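Local coordinates for STIL N-terminal domain-containing protein (Trichoplax adhaerens, PDB 5OI9) that probably binds a CEP85-type partner through its N-terminal domain, the part crystallised here, and so takes part in centriole assembly, at residues Asp36-Arg49 with Lys335-Val349. Numbering follows the deposited sequence.
Sequences DCNLTIDITEKCLR and KVAKTRNEYMRLQLV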
loop_
_atom_site.group_PDB
_atom_site.type_symbol
_atom_site.label_atom_id
_atom_site.label_comp_id
_atom_site.label_asym_id
_atom_site.label_seq_id
_atom_site.Cartn_x
_atom_site.Cartn_y
_atom_site.Cartn_z
ATOM N N ASP A 36 0.400 7.902 -12.768
ATOM C CA ASP A 36 -0.432 7.721 -13.959
ATOM C C ASP A 36 -1.164 6.379 -13.943
ATOM O O ASP A 36 -1.347 5.753 -14.989
ATOM C CB ASP A 36 0.396 7.854 -15.244
ATOM C CG ASP A 36 1.399 8.993 -15.182
ATOM O OD1 ASP A 36 0.975 10.165 -15.097
ATOM O OD2 ASP A 36 2.616 8.710 -15.211
ATOM N N CYS A 37 -1.577 5.938 -12.751
ATOM C CA CYS A 37 -2.238 4.654 -12.511
ATOM C C CYS A 37 -1.315 3.462 -12.751
ATOM O O CYS A 37 -1.790 2.330 -12.902
ATOM C CB CYS A 37 -3.512 4.497 -13.356
ATOM S SG CYS A 37 -4.589 5.956 -13.390
ATOM N N ASN A 38 -0.001 3.685 -12.765
ATOM C CA ASN A 38 0.984 2.655 -13.077
ATOM C C ASN A 38 1.660 2.173 -11.797
ATOM O O ASN A 38 2.134 2.983 -10.994
ATOM C CB ASN A 38 2.021 3.202 -14.068
ATOM C CG ASN A 38 3.063 2.172 -14.490
ATOM O OD1 ASN A 38 3.657 1.480 -13.661
ATOM N ND2 ASN A 38 3.310 2.091 -15.794
ATOM N N LEU A 39 1.711 0.854 -11.617
ATOM C CA LEU A 39 2.459 0.225 -10.534
ATOM C C LEU A 39 3.617 -0.561 -11.139
ATOM O O LEU A 39 3.403 -1.437 -11.984
ATOM C CB LEU A 39 1.559 -0.689 -9.700
ATOM C CG LEU A 39 2.235 -1.436 -8.546
ATOM C CD1 LEU A 39 2.784 -0.454 -7.522
ATOM C CD2 LEU A 39 1.277 -2.424 -7.890
ATOM N N THR A 40 4.836 -0.243 -10.714
ATOM C CA THR A 40 6.045 -0.863 -11.240
ATOM C C THR A 40 6.569 -1.894 -10.249
ATOM O O THR A 40 6.659 -1.617 -9.047
ATOM C CB THR A 40 7.117 0.194 -11.518
ATOM O OG1 THR A 40 6.704 1.020 -12.614
ATOM C CG2 THR A 40 8.458 -0.453 -11.851
ATOM N N ILE A 41 6.912 -3.077 -10.752
ATOM C CA ILE A 41 7.477 -4.158 -9.950
ATOM C C ILE A 41 8.845 -4.506 -10.525
ATOM O O ILE A 41 8.954 -4.832 -11.714
ATOM C CB ILE A 41 6.565 -5.396 -9.941
ATOM C CG1 ILE A 41 5.121 -5.014 -9.604
ATOM C CG2 ILE A 41 7.089 -6.447 -8.969
ATOM C CD1 ILE A 41 4.929 -4.458 -8.212
ATOM N N ASP A 42 9.881 -4.442 -9.693
ATOM C CA ASP A 42 11.225 -4.878 -10.063
ATOM C C ASP A 42 11.590 -6.100 -9.229
ATOM O O ASP A 42 11.554 -6.044 -7.996
ATOM C CB ASP A 42 12.252 -3.764 -9.852
ATOM C CG ASP A 42 12.053 -2.596 -10.798
ATOM O OD1 ASP A 42 11.521 -2.807 -11.907
ATOM O OD2 ASP A 42 12.433 -1.464 -10.433
ATOM N N ILE A 43 11.940 -7.195 -9.902
ATOM C CA ILE A 43 12.241 -8.471 -9.258
ATOM C C ILE A 43 13.647 -8.887 -9.667
ATOM O O ILE A 43 13.929 -9.034 -10.861
ATOM C CB ILE A 43 11.228 -9.560 -9.647
ATOM C CG1 ILE A 43 9.795 -9.052 -9.489
ATOM C CG2 ILE A 43 11.447 -10.818 -8.816
ATOM C CD1 ILE A 43 8.751 -10.079 -9.869
ATOM N N THR A 44 14.520 -9.093 -8.685
ATOM C CA THR A 44 15.894 -9.463 -8.998
ATOM C C THR A 44 15.976 -10.919 -9.439
ATOM O O THR A 44 15.222 -11.780 -8.974
ATOM C CB THR A 44 16.812 -9.244 -7.794
ATOM O OG1 THR A 44 16.497 -10.195 -6.767
ATOM C CG2 THR A 44 16.648 -7.834 -7.249
ATOM N N GLU A 45 16.904 -11.188 -10.360
ATOM C CA GLU A 45 17.125 -12.559 -10.805
ATOM C C GLU A 45 17.597 -13.443 -9.659
ATOM O O GLU A 45 17.249 -14.628 -9.604
ATOM C CB GLU A 45 18.136 -12.577 -11.956
ATOM C CG GLU A 45 18.447 -13.957 -12.525
ATOM C CD GLU A 45 19.553 -14.671 -11.770
ATOM O OE1 GLU A 45 20.284 -14.004 -11.010
ATOM O OE2 GLU A 45 19.688 -15.900 -11.930
ATOM N N LYS A 46 18.372 -12.880 -8.729
ATOM C CA LYS A 46 18.939 -13.676 -7.644
ATOM C C LYS A 46 17.856 -14.264 -6.745
ATOM O O LYS A 46 17.941 -15.433 -6.350
ATOM C CB LYS A 46 19.905 -12.824 -6.821
ATOM C CG LYS A 46 20.761 -13.620 -5.850
ATOM C CD LYS A 46 21.317 -12.722 -4.761
ATOM C CE LYS A 46 21.936 -11.464 -5.353
ATOM N NZ LYS A 46 22.192 -10.428 -4.312
ATOM N N CYS A 47 16.838 -13.474 -6.393
ATOM C CA CYS A 47 15.810 -14.019 -5.509
ATOM C C CYS A 47 14.916 -15.005 -6.250
ATOM O O CYS A 47 14.458 -15.986 -5.656
ATOM C CB CYS A 47 14.999 -12.893 -4.846
ATOM S SG CYS A 47 13.759 -12.024 -5.846
ATOM N N LEU A 48 14.688 -14.789 -7.548
ATOM C CA LEU A 48 14.009 -15.803 -8.353
ATOM C C LEU A 48 14.837 -17.080 -8.444
ATOM O O LEU A 48 14.287 -18.187 -8.406
ATOM C CB LEU A 48 13.715 -15.262 -9.754
ATOM C CG LEU A 48 12.644 -14.177 -9.876
ATOM C CD1 LEU A 48 12.591 -13.642 -11.299
ATOM C CD2 LEU A 48 11.283 -14.712 -9.451
ATOM N N ARG A 49 16.161 -16.947 -8.569
ATOM C CA ARG A 49 17.016 -18.128 -8.626
ATOM C C ARG A 49 16.981 -18.897 -7.310
ATOM O O ARG A 49 16.930 -20.132 -7.306
ATOM C CB ARG A 49 18.449 -17.727 -8.980
ATOM C CG ARG A 49 19.404 -18.908 -9.114
ATOM C CD ARG A 49 20.827 -18.457 -9.413
ATOM N NE ARG A 49 20.950 -17.855 -10.738
ATOM C CZ ARG A 49 21.198 -18.541 -11.850
ATOM N NH1 ARG A 49 21.351 -19.857 -11.800
ATOM N NH2 ARG A 49 21.294 -17.910 -13.012
ATOM N N LYS A 335 22.316 -22.287 -15.868
ATOM C CA LYS A 335 22.495 -23.144 -14.701
ATOM C C LYS A 335 23.454 -22.510 -13.702
ATOM O O LYS A 335 23.190 -22.486 -12.495
ATOM C CB LYS A 335 23.011 -24.513 -15.141
ATOM C CG LYS A 335 22.007 -25.331 -15.913
ATOM C CD LYS A 335 20.862 -25.734 -15.012
ATOM C CE LYS A 335 20.325 -27.090 -15.407
ATOM N NZ LYS A 335 21.414 -28.096 -15.531
ATOM N N VAL A 336 24.569 -21.984 -14.194
ATOM C CA VAL A 336 25.584 -21.372 -13.347
ATOM C C VAL A 336 25.229 -19.903 -13.154
ATOM O O VAL A 336 25.074 -19.159 -14.129
ATOM C CB VAL A 336 26.982 -21.532 -13.959
ATOM C CG1 VAL A 336 28.020 -20.898 -13.064
ATOM C CG2 VAL A 336 27.295 -23.005 -14.184
ATOM N N ALA A 337 25.099 -19.488 -11.898
ATOM C CA ALA A 337 24.724 -18.115 -11.598
ATOM C C ALA A 337 25.868 -17.157 -11.902
ATOM O O ALA A 337 27.040 -17.461 -11.656
ATOM C CB ALA A 337 24.315 -17.983 -10.131
ATOM N N LYS A 338 25.521 -15.994 -12.443
ATOM C CA LYS A 338 26.464 -14.904 -12.644
ATOM C C LYS A 338 26.247 -13.845 -11.571
ATOM O O LYS A 338 25.106 -13.489 -11.259
ATOM C CB LYS A 338 26.305 -14.285 -14.034
ATOM C CG LYS A 338 26.731 -15.192 -15.178
ATOM C CD LYS A 338 26.651 -14.466 -16.513
ATOM C CE LYS A 338 27.193 -15.325 -17.648
ATOM N NZ LYS A 338 26.426 -16.591 -17.810
ATOM N N THR A 339 27.347 -13.348 -11.003
ATOM C CA THR A 339 27.280 -12.345 -9.940
ATOM C C THR A 339 27.017 -10.970 -10.556
ATOM O O THR A 339 27.866 -10.076 -10.576
ATOM C CB THR A 339 28.553 -12.350 -9.106
ATOM O OG1 THR A 339 29.666 -11.969 -9.925
ATOM C CG2 THR A 339 28.803 -13.735 -8.525
ATOM N N ARG A 340 25.803 -10.817 -11.072
ATOM C CA ARG A 340 25.319 -9.558 -11.609
ATOM C C ARG A 340 24.085 -9.130 -10.826
ATOM O O ARG A 340 23.576 -9.858 -9.970
ATOM C CB ARG A 340 24.995 -9.677 -13.102
ATOM C CG ARG A 340 26.164 -10.139 -13.952
ATOM C CD ARG A 340 25.747 -10.374 -15.394
ATOM N NE ARG A 340 26.883 -10.772 -16.219
ATOM C CZ ARG A 340 26.819 -10.996 -17.527
ATOM N NH1 ARG A 340 25.667 -10.861 -18.171
ATOM N NH2 ARG A 340 27.910 -11.352 -18.193
ATOM N N ASN A 341 23.608 -7.927 -11.124
ATOM C CA ASN A 341 22.380 -7.452 -10.505
ATOM C C ASN A 341 21.271 -7.381 -11.545
ATOM O O ASN A 341 20.567 -6.371 -11.647
ATOM C CB ASN A 341 22.603 -6.094 -9.838
ATOM C CG ASN A 341 23.610 -6.167 -8.708
ATOM O OD1 ASN A 341 23.377 -6.832 -7.700
ATOM N ND2 ASN A 341 24.739 -5.483 -8.872
ATOM N N GLU A 342 21.118 -8.447 -12.327
ATOM C CA GLU A 342 20.039 -8.504 -13.302
ATOM C C GLU A 342 18.692 -8.537 -12.591
ATOM O O GLU A 342 18.555 -9.110 -11.506
ATOM C CB GLU A 342 20.201 -9.734 -14.197
ATOM C CG GLU A 342 21.497 -9.753 -14.999
ATOM C CD GLU A 342 21.564 -8.635 -16.023
ATOM O OE1 GLU A 342 20.566 -8.432 -16.747
ATOM O OE2 GLU A 342 22.610 -7.953 -16.097
ATOM N N TYR A 343 17.692 -7.910 -13.199
ATOM C CA TYR A 343 16.370 -7.893 -12.598
ATOM C C TYR A 343 15.323 -7.897 -13.701
ATOM O O TYR A 343 15.626 -7.732 -14.884
ATOM C CB TYR A 343 16.180 -6.684 -11.669
ATOM C CG TYR A 343 16.084 -5.373 -12.411
ATOM C CD1 TYR A 343 17.227 -4.723 -12.858
ATOM C CD2 TYR A 343 14.851 -4.788 -12.667
ATOM C CE1 TYR A 343 17.144 -3.530 -13.540
ATOM C CE2 TYR A 343 14.759 -3.592 -13.346
ATOM C CZ TYR A 343 15.908 -2.969 -13.782
ATOM O OH TYR A 343 15.831 -1.778 -14.462
HETATM N N MSE A 344 14.079 -8.078 -13.289
HETATM C CA MSE A 344 12.951 -8.089 -14.200
HETATM C C MSE A 344 11.946 -7.016 -13.773
HETATM O O MSE A 344 11.618 -6.903 -12.594
HETATM C CB MSE A 344 12.331 -9.481 -14.208
HETATM C CG MSE A 344 10.894 -9.567 -14.636
HETATM SE SE MSE A 344 10.217 -11.342 -14.174
HETATM C CE MSE A 344 8.509 -11.237 -15.041
ATOM N N ARG A 345 11.486 -6.214 -14.729
ATOM C CA ARG A 345 10.530 -5.147 -14.467
ATOM C C ARG A 345 9.181 -5.500 -15.072
ATOM O O ARG A 345 9.096 -5.836 -16.257
ATOM C CB ARG A 345 11.017 -3.803 -15.022
ATOM C CG ARG A 345 9.961 -2.705 -14.924
ATOM C CD ARG A 345 10.559 -1.309 -14.978
ATOM N NE ARG A 345 11.462 -1.046 -13.860
ATOM C CZ ARG A 345 11.901 0.163 -13.519
ATOM N NH1 ARG A 345 11.515 1.232 -14.199
ATOM N NH2 ARG A 345 12.724 0.305 -12.490
ATOM N N LEU A 346 8.136 -5.428 -14.252
ATOM C CA LEU A 346 6.758 -5.601 -14.685
ATOM C C LEU A 346 5.989 -4.311 -14.447
ATOM O O LEU A 346 6.172 -3.649 -13.419
ATOM C CB LEU A 346 6.082 -6.759 -13.945
ATOM C CG LEU A 346 6.615 -8.159 -14.249
ATOM C CD1 LEU A 346 6.025 -9.191 -13.298
ATOM C CD2 LEU A 346 6.321 -8.528 -15.697
ATOM N N GLN A 347 5.134 -3.957 -15.403
ATOM C CA GLN A 347 4.306 -2.760 -15.337
ATOM C C GLN A 347 2.852 -3.176 -15.160
ATOM O O GLN A 347 2.338 -3.992 -15.934
ATOM C CB GLN A 347 4.466 -1.919 -16.607
ATOM C CG GLN A 347 5.901 -1.509 -16.913
ATOM C CD GLN A 347 6.363 -0.327 -16.083
ATOM O OE1 GLN A 347 6.055 0.823 -16.396
ATOM N NE2 GLN A 347 7.112 -0.605 -15.021
ATOM N N LEU A 348 2.195 -2.631 -14.141
ATOM C CA LEU A 348 0.808 -2.972 -13.842
ATOM C C LEU A 348 -0.012 -1.690 -13.803
ATOM O O LEU A 348 0.187 -0.846 -12.923
ATOM C CB LEU A 348 0.692 -3.737 -12.516
ATOM C CG LEU A 348 1.227 -5.177 -12.452
ATOM C CD1 LEU A 348 2.747 -5.216 -12.401
ATOM C CD2 LEU A 348 0.647 -5.945 -11.271
ATOM N N VAL A 349 -0.920 -1.540 -14.763
ATOM C CA VAL A 349 -1.879 -0.437 -14.781
ATOM C C VAL A 349 -3.269 -1.046 -14.633
ATOM O O VAL A 349 -3.960 -1.277 -15.636
ATOM C CB VAL A 349 -1.754 0.407 -16.060
ATOM C CG1 VAL A 349 -2.704 1.597 -16.016
ATOM C CG2 VAL A 349 -0.319 0.882 -16.249
HETATM O O HOH W 1 21.718 -11.822 -10.657
HETATM O O HOH W 2 19.800 -10.246 -9.424
#
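Glu342 O is gripped twice: Glu45 N, in the first turn of helix 45-61, donates to it almost straight (2.9 Å, 177°), and a water that also accepts from Lys46 N donates to it at 2.7 Å. Thr44 suits the N-cap just before, its OG1 accepting a weak bond from Cys47 N. Strand 39-44, which leads into this helix, and strand 343-348, which follows Glu342, run antiparallel. Strand 39-44 is also bonded, in parallel, to strand 85-97, so it lies inside a mixed sheet of the STIL N-terminal domain. Leu39, Ile41, Leu346 and Leu348 give one face branched apolar chains, with Ile41 CG1 3.7 Å from Leu348 CD1. The other face, with Thr40, Asp42, Arg345 and Gln347, is largely polar. There Arg345, bent at chi3 (-62°), meets Asp42 side-on, NE to OD1 (2.6 Å) and NH2 to OD2 (2.7 Å), the carboxylate and guanidinium planes only 14° apart. An asparagine instead of Asp42 would probably leave the arginine's charge without its mate and break the two-pronged pairing. Thr40 serves both neighbours: CG2 lies over a face of the Arg345 guanidinium, while OG1 accepts from Gln347 NE2 (2.9 Å). Gln347 OE1 in turn receives Asn38 ND2 (3.1 Å) from above its carbonyl plane.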